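LPXTG cell wall surface protein (Streptococcus gordonii, PDB 4IGB) is a cell-wall-attached surface protein, seen here as its N-terminal N1 and N2 domains, and probably acts in adhesion of the bacterium. Local coordinates at residues 144-147 against 148-151; 156-160 against 161-165; 180-183 against 184-188. All blocks are in the same frame, centred on the assembly; numbering follows the deposited sequence.

Overall arrangement
All three contacts lie in the N1 domain and follow one another along the chain without nesting or crossing. Strand 135-142 leads into contact 1, where residues 143-148 return the chain to strand 149-153, its neighbour in the six-stranded antiparallel sheet. The chain then forms the short strand 157-158, which pairs with 56-57, and contact 2 turns it back at residues 159-162. The centres of these two contacts are about 19 Å apart, yet they meet through the hydroxyl of Tyr-157. Strand 170-182 next runs in the eight-stranded sheet, and contact 3 forms the turn at its end, its centre about 25 Å from that of contact 1 and about 38 Å from that of contact 2.

Contact 1 of 3, residues 144-147 against 148-151; sequences LWES and NAFE
Between Trp-145 and Glu-151 the backbone doubles back, the run from 145 to 147 and that from 148 to 151 pointing 147° apart. This is the end loop of a beta-hairpin whose arms, strands 135-142 and 149-153, are neighbours in the antiparallel sheet. Asn-148 makes the bend with phi and psi both positive, the left-handed region that asparagine tolerates better than most residues.

Across the mouth of the loop the indole of Trp-145 meets the carboxylate of Glu-151. With CG anti to the backbone N (chi1 176°) and the chain beyond it extended, Glu-151 can place OE1 at the edge of the indole, in its plane, 2.8 Å from Trp-145 NE1. The N-H points well off this oxygen, so the bond is weak, and the two planes lie 60° apart. NE1 has a stronger partner in Tyr-157 OH, which also binds Glu-151 OE2; Ser-280 OG is a further partner of OE2. A long acidic side chain thus suits this place, gathering a ring nitrogen and two hydroxyls. CB of Leu-144 lies 3.7 Å above the plane of the Trp-145 ring, over its centre.

Farther round the loop, Glu-146 sets its CB against that of the small Ala-149, 4.1 Å away. Its carboxylate goes to a salt bridge with Lys-30, which also binds the carbonyl oxygen of Ser-147 and so ties the loop to strand 29-30 of the sheet. The methyl of Ala-149 lies well out of the carboxylate plane, its CB 4.0 Å from Glu-146 OE1.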
ATOM      1  N   LEU B 144     -12.946   3.187  15.880  1.00 21.62           N
ATOM      2  CA  LEU B 144     -13.290   2.384  17.058  1.00 19.00           C
ATOM      3  C   LEU B 144     -12.199   1.373  17.406  1.00 23.16           C
ATOM      4  O   LEU B 144     -11.965   1.096  18.579  1.00 31.83           O
ATOM      5  CB  LEU B 144     -14.585   1.591  16.860  1.00 18.23           C
ATOM      6  CG  LEU B 144     -15.942   2.242  16.619  1.00 35.04           C
ATOM      7  CD1 LEU B 144     -17.032   1.257  17.029  1.00 20.42           C
ATOM      8  CD2 LEU B 144     -16.069   3.560  17.368  1.00 34.51           C
ATOM      9  N   TRP B 145     -11.561   0.806  16.382  1.00 20.84           N
ATOM     10  CA  TRP B 145     -10.672  -0.339  16.548  1.00 22.40           C
ATOM     11  C   TRP B 145      -9.209   0.035  16.337  1.00 34.53           C
ATOM     12  O   TRP B 145      -8.353  -0.317  17.146  1.00 27.36           O
ATOM     13  CB  TRP B 145     -11.086  -1.456  15.588  1.00 23.52           C
ATOM     14  CG  TRP B 145     -12.562  -1.690  15.618  1.00 24.94           C
ATOM     15  CD1 TRP B 145     -13.440  -1.566  14.579  1.00 29.02           C
ATOM     16  CD2 TRP B 145     -13.340  -2.067  16.757  1.00 24.89           C
ATOM     17  NE1 TRP B 145     -14.720  -1.853  15.001  1.00 25.91           N
ATOM     18  CE2 TRP B 145     -14.684  -2.163  16.338  1.00 29.27           C
ATOM     19  CE3 TRP B 145     -13.032  -2.335  18.095  1.00 33.09           C
ATOM     20  CZ2 TRP B 145     -15.718  -2.520  17.205  1.00 33.04           C
ATOM     21  CZ3 TRP B 145     -14.066  -2.686  18.962  1.00 40.21           C
ATOM     22  CH2 TRP B 145     -15.390  -2.772  18.510  1.00 37.86           C
ATOM     23  N   GLU B 146      -8.935   0.732  15.237  1.00 24.92           N
ATOM     24  CA  GLU B 146      -7.609   1.263  14.949  1.00 26.08           C
ATOM     25  C   GLU B 146      -7.771   2.680  14.436  1.00 28.39           C
ATOM     26  O   GLU B 146      -8.853   3.065  13.984  1.00 21.71           O
ATOM     27  CB  GLU B 146      -6.920   0.492  13.819  1.00 28.27           C
ATOM     28  CG  GLU B 146      -6.926  -1.009  13.901  1.00 46.91           C
ATOM     29  CD  GLU B 146      -6.304  -1.639  12.656  1.00 46.68           C
ATOM     30  OE1 GLU B 146      -5.788  -0.890  11.790  1.00 41.81           O
ATOM     31  OE2 GLU B 146      -6.337  -2.880  12.541  1.00 53.62           O
ATOM     32  N   SER B 147      -6.678   3.432  14.478  1.00 23.28           N
ATOM     33  CA  SER B 147      -6.605   4.733  13.838  1.00 31.90           C
ATOM     34  C   SER B 147      -6.651   4.577  12.315  1.00 22.19           C
ATOM     35  O   SER B 147      -6.169   3.589  11.763  1.00 21.42           O
ATOM     36  CB  SER B 147      -5.301   5.438  14.231  1.00 30.77           C
ATOM     37  OG  SER B 147      -5.307   5.811  15.599  1.00 46.14           O
ATOM     38  N   ASN B 148      -7.246   5.550  11.640  1.00 21.33           N
ATOM     39  CA  ASN B 148      -7.093   5.654  10.195  1.00 21.22           C
ATOM     40  C   ASN B 148      -7.476   4.386   9.440  1.00 20.00           C
ATOM     41  O   ASN B 148      -6.759   3.935   8.559  1.00 27.36           O
ATOM     42  CB  ASN B 148      -5.647   6.035   9.874  1.00 21.00           C
ATOM     43  CG  ASN B 148      -5.348   7.467  10.225  1.00 24.96           C
ATOM     44  OD1 ASN B 148      -6.090   8.369   9.845  1.00 40.79           O
ATOM     45  ND2 ASN B 148      -4.280   7.689  10.975  1.00 34.02           N
ATOM     46  N   ALA B 149      -8.612   3.808   9.783  1.00 16.44           N
ATOM     47  CA  ALA B 149      -8.957   2.527   9.214  1.00 23.44           C
ATOM     48  C   ALA B 149     -10.400   2.482   8.744  1.00 15.82           C
ATOM     49  O   ALA B 149     -11.233   3.303   9.143  1.00 16.94           O
ATOM     50  CB  ALA B 149      -8.690   1.408  10.231  1.00 21.86           C
ATOM     51  N   PHE B 150     -10.681   1.517   7.888  1.00 14.72           N
ATOM     52  CA  PHE B 150     -12.052   1.185   7.540  1.00 21.28           C
ATOM     53  C   PHE B 150     -12.341  -0.274   7.873  1.00 19.08           C
ATOM     54  O   PHE B 150     -11.421  -1.089   8.028  1.00 19.52           O
ATOM     55  CB  PHE B 150     -12.356   1.507   6.074  1.00 17.42           C
ATOM     56  CG  PHE B 150     -11.427   0.856   5.086  1.00 22.19           C
ATOM     57  CD1 PHE B 150     -11.671  -0.431   4.630  1.00 17.15           C
ATOM     58  CD2 PHE B 150     -10.324   1.543   4.592  1.00 19.00           C
ATOM     59  CE1 PHE B 150     -10.831  -1.033   3.701  1.00 18.19           C
ATOM     60  CE2 PHE B 150      -9.468   0.947   3.670  1.00 16.80           C
ATOM     61  CZ  PHE B 150      -9.732  -0.341   3.211  1.00 18.74           C
ATOM     62  N   GLU B 151     -13.622  -0.598   7.981  1.00 17.01           N
ATOM     63  CA  GLU B 151     -14.048  -1.929   8.374  1.00 16.64           C
ATOM     64  C   GLU B 151     -14.966  -2.536   7.332  1.00 18.08           C
ATOM     65  O   GLU B 151     -15.907  -1.892   6.906  1.00 22.23           O
ATOM     66  CB  GLU B 151     -14.790  -1.828   9.704  1.00 18.98           C
ATOM     67  CG  GLU B 151     -15.401  -3.118  10.220  1.00 18.19           C
ATOM     68  CD  GLU B 151     -15.811  -2.990  11.679  1.00 26.83           C
ATOM     69  OE1 GLU B 151     -15.460  -1.954  12.292  1.00 23.30           O
ATOM     70  OE2 GLU B 151     -16.486  -3.910  12.208  1.00 29.17           O
TER

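Contact 2 of 3, residues 156-160 against 161-165; sequences PYVDA and NHDYI
Asp-159 and His-162 close a type I beta turn, and their side chains lie alongside each other, pointing the same way. The turn's own bond runs from His-162 N to Asp-159 O at 2.9 Å. In the other direction Asp-159 N reaches His-162 O only in a long, weak bond of 3.5 Å.

Asp-159 OD1 collects three N-H groups. Chi1 of 65° sets the carboxylate between its own backbone N and carbonyl carbon, which brings OD1 over the turn. Here it takes weak, bent bonds from Asn-161 N (3.1 Å) and His-162 N (2.9 Å); the latter N-H is therefore shared between the carbonyl and carboxylate oxygens of one residue. The third donor is His-162 ND1, 3.2 Å from OD1. It meets the syn lone pair, with OD1 only 4° out of the imidazole plane, although carboxylate and ring are turned 43° against each other. Phe-50 of strand 47-53 stacks on the imidazole.

Water 1 serves the outer side of the turn, donating to Ala-160 O and accepting from Asp-163 N, while Asp-163 O is bound by Lys-133.

Away from the turn the two arms meet through apolar side chains. Ile-165, on the returning arm, spans two residues of the outgoing one: its CG2 rests on Pro-156 CB at 3.8 Å, and its CD1 on Val-158 CG1 at 3.7 Å. A beta-branched side chain, with CG2 and CD1 on separate arms, suits a place with two separate apolar neighbours, and Ile-165 also packs on strands 68-75 and 135-142.

The direction of the imidazole bond puts a proton on ND1 of His-162. Three N-H groups turned on OD1, two of them weakly bonded, would probably favour the ionised form of Asp-159, and its charge may in turn favour a protonated imidazole.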
ATOM      1  N   PRO B 156     -23.582  -5.645  12.228  1.00 20.01           N
ATOM      2  CA  PRO B 156     -24.212  -4.326  12.304  1.00 23.57           C
ATOM      3  C   PRO B 156     -23.563  -3.403  13.333  1.00 30.22           C
ATOM      4  O   PRO B 156     -23.036  -3.834  14.374  1.00 24.19           O
ATOM      5  CB  PRO B 156     -25.641  -4.646  12.761  1.00 23.82           C
ATOM      6  CG  PRO B 156     -25.847  -6.068  12.409  1.00 23.39           C
ATOM      7  CD  PRO B 156     -24.529  -6.723  12.563  1.00 20.24           C
ATOM      8  N   TYR B 157     -23.601  -2.116  13.018  1.00 22.70           N
ATOM      9  CA  TYR B 157     -23.440  -1.077  14.019  1.00 26.76           C
ATOM     10  C   TYR B 157     -24.747  -0.322  14.015  1.00 25.44           C
ATOM     11  O   TYR B 157     -25.265   0.006  12.956  1.00 20.66           O
ATOM     12  CB  TYR B 157     -22.272  -0.160  13.667  1.00 20.60           C
ATOM     13  CG  TYR B 157     -20.951  -0.855  13.833  1.00 30.66           C
ATOM     14  CD1 TYR B 157     -20.331  -0.906  15.076  1.00 21.68           C
ATOM     15  CD2 TYR B 157     -20.341  -1.497  12.761  1.00 21.48           C
ATOM     16  CE1 TYR B 157     -19.136  -1.555  15.247  1.00 26.08           C
ATOM     17  CE2 TYR B 157     -19.136  -2.147  12.918  1.00 25.65           C
ATOM     18  CZ  TYR B 157     -18.537  -2.175  14.171  1.00 25.71           C
ATOM     19  OH  TYR B 157     -17.332  -2.816  14.360  1.00 24.14           O
ATOM     20  N   VAL B 158     -25.294  -0.065  15.192  1.00 25.05           N
ATOM     21  CA  VAL B 158     -26.623   0.510  15.264  1.00 24.10           C
ATOM     22  C   VAL B 158     -26.764   1.539  16.381  1.00 28.02           C
ATOM     23  O   VAL B 158     -25.963   1.589  17.323  1.00 27.37           O
ATOM     24  CB  VAL B 158     -27.710  -0.589  15.457  1.00 40.24           C
ATOM     25  CG1 VAL B 158     -27.597  -1.662  14.380  1.00 28.01           C
ATOM     26  CG2 VAL B 158     -27.599  -1.215  16.845  1.00 33.57           C
ATOM     27  N   ASP B 159     -27.785   2.375  16.239  1.00 24.46           N
ATOM     28  CA  ASP B 159     -28.297   3.169  17.343  1.00 29.10           C
ATOM     29  C   ASP B 159     -29.817   3.157  17.268  1.00 34.73           C
ATOM     30  O   ASP B 159     -30.393   2.499  16.396  1.00 27.27           O
ATOM     31  CB  ASP B 159     -27.718   4.589  17.354  1.00 26.82           C
ATOM     32  CG  ASP B 159     -28.129   5.410  16.150  1.00 32.84           C
ATOM     33  OD1 ASP B 159     -29.017   4.980  15.382  1.00 34.93           O
ATOM     34  OD2 ASP B 159     -27.565   6.512  15.982  1.00 29.99           O
ATOM     35  N   ALA B 160     -30.465   3.871  18.182  1.00 36.60           N
ATOM     36  CA  ALA B 160     -31.919   3.831  18.301  1.00 35.82           C
ATOM     37  C   ALA B 160     -32.622   4.205  17.001  1.00 31.82           C
ATOM     38  O   ALA B 160     -33.683   3.679  16.690  1.00 33.47           O
ATOM     39  CB  ALA B 160     -32.377   4.742  19.430  1.00 39.56           C
ATOM     40  N   ASN B 161     -32.028   5.124  16.251  1.00 25.53           N
ATOM     41  CA  ASN B 161     -32.634   5.602  15.013  1.00 35.79           C
ATOM     42  C   ASN B 161     -32.255   4.765  13.797  1.00 38.30           C
ATOM     43  O   ASN B 161     -32.843   4.910  12.727  1.00 34.44           O
ATOM     44  CB  ASN B 161     -32.282   7.072  14.781  1.00 41.77           C
ATOM     45  CG  ASN B 161     -32.865   7.982  15.842  1.00 47.46           C
ATOM     46  OD1 ASN B 161     -33.832   7.628  16.515  1.00 38.49           O
ATOM     47  ND2 ASN B 161     -32.277   9.161  15.999  1.00 50.11           N
ATOM     48  N   HIS B 162     -31.273   3.888  13.967  1.00 28.83           N
ATOM     49  CA  HIS B 162     -30.828   3.019  12.886  1.00 33.34           C
ATOM     50  C   HIS B 162     -30.686   1.582  13.371  1.00 33.75           C
ATOM     51  O   HIS B 162     -29.577   1.077  13.536  1.00 36.86           O
ATOM     52  CB  HIS B 162     -29.506   3.517  12.302  1.00 32.58           C
ATOM     53  CG  HIS B 162     -29.603   4.863  11.655  1.00 36.09           C
ATOM     54  ND1 HIS B 162     -29.572   6.038  12.373  1.00 30.67           N
ATOM     55  CD2 HIS B 162     -29.732   5.219  10.355  1.00 33.64           C
ATOM     56  CE1 HIS B 162     -29.677   7.061  11.543  1.00 36.89           C
ATOM     57  NE2 HIS B 162     -29.776   6.591  10.314  1.00 36.90           N
ATOM     58  N   ASP B 163     -31.821   0.933  13.599  1.00 33.36           N
ATOM     59  CA  ASP B 163     -31.838  -0.439  14.084  1.00 28.46           C
ATOM     60  C   ASP B 163     -32.618  -1.335  13.129  1.00 29.12           C
ATOM     61  O   ASP B 163     -33.504  -2.078  13.549  1.00 26.77           O
ATOM     62  CB  ASP B 163     -32.452  -0.497  15.482  1.00 38.70           C
ATOM     63  CG  ASP B 163     -32.186  -1.813  16.185  1.00 39.02           C
ATOM     64  OD1 ASP B 163     -31.159  -2.454  15.883  1.00 38.86           O
ATOM     65  OD2 ASP B 163     -33.005  -2.205  17.040  1.00 39.12           O
ATOM     66  N   TYR B 164     -32.289  -1.259  11.845  1.00 25.96           N
ATOM     67  CA  TYR B 164     -32.969  -2.070  10.842  1.00 29.88           C
ATOM     68  C   TYR B 164     -32.006  -2.976  10.075  1.00 25.84           C
ATOM     69  O   TYR B 164     -32.310  -3.428   8.970  1.00 28.08           O
ATOM     70  CB  TYR B 164     -33.787  -1.189   9.883  1.00 36.66           C
ATOM     71  CG  TYR B 164     -33.066   0.061   9.463  1.00 40.69           C
ATOM     72  CD1 TYR B 164     -32.028   0.003   8.540  1.00 41.69           C
ATOM     73  CD2 TYR B 164     -33.404   1.302  10.002  1.00 37.73           C
ATOM     74  CE1 TYR B 164     -31.343   1.148   8.152  1.00 41.90           C
ATOM     75  CE2 TYR B 164     -32.729   2.450   9.624  1.00 40.76           C
ATOM     76  CZ  TYR B 164     -31.695   2.366   8.694  1.00 44.08           C
ATOM     77  OH  TYR B 164     -31.005   3.491   8.301  1.00 36.21           O
ATOM     78  N   ILE B 165     -30.851  -3.250  10.670  1.00 22.25           N
ATOM     79  CA  ILE B 165     -29.847  -4.091  10.025  1.00 22.15           C
ATOM     80  C   ILE B 165     -29.987  -5.548  10.444  1.00 29.42           C
ATOM     81  O   ILE B 165     -30.030  -5.858  11.631  1.00 27.82           O
ATOM     82  CB  ILE B 165     -28.421  -3.617  10.335  1.00 28.41           C
ATOM     83  CG1 ILE B 165     -28.322  -2.092  10.213  1.00 23.51           C
ATOM     84  CG2 ILE B 165     -27.425  -4.294   9.396  1.00 21.07           C
ATOM     85  CD1 ILE B 165     -27.019  -1.522  10.730  1.00 20.10           C
TER
HETATM   86  O   HOH W   1     -34.537   2.604  13.987  1.00 35.95           O

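Contact 3 of 3, residues 180-183 against 184-188; sequences IRYA and DGTET
Tyr-182 and Thr-188 join the end of strand 170-182 to the loop beyond it: Tyr-182 N gives a nearly straight bond to Thr-188 OG1 at 3.1 Å. Between them runs a type I turn, closed by Gly-185 N on Tyr-182 O. Glycine fits there because phi is positive (92°).

The tyrosine side chain starts with CB 3.5 Å from Asp-184 OD1. Since CG stands beside the backbone N (chi1 -68°), the ring runs alongside residues 186-188. CG lies 3.9 Å and CD2 3.6 Å from Thr-186 OG1, and Thr-188 CG2 covers one ring face. CD2 and CE2 both present their edge to Glu-187 O, in the ring plane, CE2 at 3.3 Å. At the tip, OH is bound to Asp-189 OD1.

Asp-184 OD1 accepts Thr-186 N in an Asx turn. It also takes the hydroxyl Thr-186 OG1, 2.6 Å from Asp-184 OD1. Water 2 donates to both Tyr-182 O and Thr-186 O.

Lys-103 makes a cation-pi contact with the Tyr-182 ring and a bond to Thr-186 OG1. The turn thus sits against strand 103-118, the neighbour of strand 170-182 in the eight-stranded sheet, where Arg-181 and Ala-183 are backbone-bonded to Asp-106 and Gln-104.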
ATOM      1  N   ILE B 180      -3.853   4.290  -4.383  1.00 15.06           N
ATOM      2  CA  ILE B 180      -3.295   5.565  -3.952  1.00 16.23           C
ATOM      3  C   ILE B 180      -2.742   6.290  -5.176  1.00 20.71           C
ATOM      4  O   ILE B 180      -2.267   5.660  -6.115  1.00 17.28           O
ATOM      5  CB  ILE B 180      -2.198   5.390  -2.896  1.00 17.44           C
ATOM      6  CG1 ILE B 180      -1.183   4.317  -3.328  1.00 15.33           C
ATOM      7  CG2 ILE B 180      -2.836   5.003  -1.577  1.00 18.67           C
ATOM      8  CD1 ILE B 180       0.032   4.178  -2.368  1.00 17.85           C
ATOM      9  N   ARG B 181      -2.793   7.618  -5.148  1.00 16.74           N
ATOM     10  CA  ARG B 181      -2.580   8.422  -6.345  1.00 21.97           C
ATOM     11  C   ARG B 181      -2.054   9.787  -5.924  1.00 18.42           C
ATOM     12  O   ARG B 181      -2.593  10.388  -5.000  1.00 17.29           O
ATOM     13  CB  ARG B 181      -3.950   8.599  -7.016  1.00 24.30           C
ATOM     14  CG  ARG B 181      -3.949   8.835  -8.484  1.00 40.40           C
ATOM     15  CD  ARG B 181      -5.384   9.054  -8.992  1.00 36.01           C
ATOM     16  NE  ARG B 181      -6.167   7.824  -9.125  1.00 27.32           N
ATOM     17  CZ  ARG B 181      -7.454   7.807  -9.470  1.00 32.68           C
ATOM     18  NH1 ARG B 181      -8.097   8.950  -9.707  1.00 24.63           N
ATOM     19  NH2 ARG B 181      -8.105   6.662  -9.578  1.00 31.67           N
ATOM     20  N   TYR B 182      -1.007  10.288  -6.578  1.00 17.89           N
ATOM     21  CA  TYR B 182      -0.644  11.680  -6.371  1.00 12.52           C
ATOM     22  C   TYR B 182      -1.763  12.616  -6.878  1.00 18.09           C
ATOM     23  O   TYR B 182      -2.221  12.514  -8.023  1.00 19.47           O
ATOM     24  CB  TYR B 182       0.680  12.020  -7.067  1.00 20.32           C
ATOM     25  CG  TYR B 182       1.909  11.346  -6.482  1.00 17.67           C
ATOM     26  CD1 TYR B 182       2.147  11.353  -5.118  1.00 17.86           C
ATOM     27  CD2 TYR B 182       2.821  10.687  -7.305  1.00 15.07           C
ATOM     28  CE1 TYR B 182       3.274  10.731  -4.584  1.00 19.88           C
ATOM     29  CE2 TYR B 182       3.944  10.063  -6.789  1.00 20.10           C
ATOM     30  CZ  TYR B 182       4.172  10.088  -5.419  1.00 28.74           C
ATOM     31  OH  TYR B 182       5.296   9.469  -4.888  1.00 21.49           O
ATOM     32  N   ALA B 183      -2.161  13.557  -6.039  1.00 16.45           N
ATOM     33  CA  ALA B 183      -3.195  14.503  -6.414  1.00 17.93           C
ATOM     34  C   ALA B 183      -2.747  15.369  -7.585  1.00 20.00           C
ATOM     35  O   ALA B 183      -3.569  15.773  -8.398  1.00 21.97           O
ATOM     36  CB  ALA B 183      -3.577  15.373  -5.226  1.00 16.60           C
ATOM     37  N   ASP B 184      -1.451  15.659  -7.680  1.00 19.60           N
ATOM     38  CA  ASP B 184      -0.984  16.577  -8.724  1.00 21.13           C
ATOM     39  C   ASP B 184      -1.016  15.977 -10.139  1.00 25.83           C
ATOM     40  O   ASP B 184      -0.832  16.692 -11.132  1.00 26.99           O
ATOM     41  CB  ASP B 184       0.398  17.172  -8.397  1.00 24.48           C
ATOM     42  CG  ASP B 184       1.513  16.143  -8.416  1.00 24.50           C
ATOM     43  OD1 ASP B 184       1.276  14.989  -8.830  1.00 23.97           O
ATOM     44  OD2 ASP B 184       2.646  16.497  -8.019  1.00 31.04           O
ATOM     45  N   GLY B 185      -1.259  14.671 -10.231  1.00 25.53           N
ATOM     46  CA  GLY B 185      -1.416  14.022 -11.526  1.00 27.64           C
ATOM     47  C   GLY B 185      -0.147  13.437 -12.120  1.00 27.60           C
ATOM     48  O   GLY B 185      -0.161  12.899 -13.238  1.00 25.05           O
ATOM     49  N   THR B 186       0.957  13.553 -11.391  1.00 18.02           N
ATOM     50  CA  THR B 186       2.201  12.896 -11.793  1.00 20.10           C
ATOM     51  C   THR B 186       2.105  11.401 -11.559  1.00 16.61           C
ATOM     52  O   THR B 186       1.257  10.938 -10.788  1.00 18.44           O
ATOM     53  CB  THR B 186       3.433  13.438 -11.020  1.00 17.12           C
ATOM     54  OG1 THR B 186       3.185  13.385  -9.609  1.00 18.46           O
ATOM     55  CG2 THR B 186       3.729  14.874 -11.426  1.00 31.07           C
ATOM     56  N   GLU B 187       2.982  10.649 -12.218  1.00 19.85           N
ATOM     57  CA  GLU B 187       2.962   9.200 -12.137  1.00 18.09           C
ATOM     58  C   GLU B 187       3.164   8.720 -10.699  1.00 18.99           C
ATOM     59  O   GLU B 187       4.055   9.187 -10.004  1.00 15.27           O
ATOM     60  CB  GLU B 187       4.005   8.604 -13.085  1.00 23.51           C
ATOM     61  CG  GLU B 187       3.625   8.756 -14.568  1.00 38.12           C
ATOM     62  CD  GLU B 187       4.826   8.646 -15.507  1.00 55.68           C
ATOM     63  OE1 GLU B 187       4.956   7.610 -16.196  1.00 34.46           O
ATOM     64  OE2 GLU B 187       5.633   9.608 -15.557  1.00 58.78           O
ATOM     65  N   THR B 188       2.311   7.811 -10.247  1.00 17.80           N
ATOM     66  CA  THR B 188       2.380   7.348  -8.866  1.00 16.51           C
ATOM     67  C   THR B 188       3.325   6.147  -8.771  1.00 19.64           C
ATOM     68  O   THR B 188       2.975   5.043  -9.168  1.00 18.14           O
ATOM     69  CB  THR B 188       0.979   6.996  -8.300  1.00 18.15           C
ATOM     70  OG1 THR B 188       0.100   8.122  -8.448  1.00 19.85           O
ATOM     71  CG2 THR B 188       1.072   6.622  -6.814  1.00 13.48           C
TER
HETATM   72  O   HOH W   2      -1.394  11.085 -10.250  1.00 21.15           O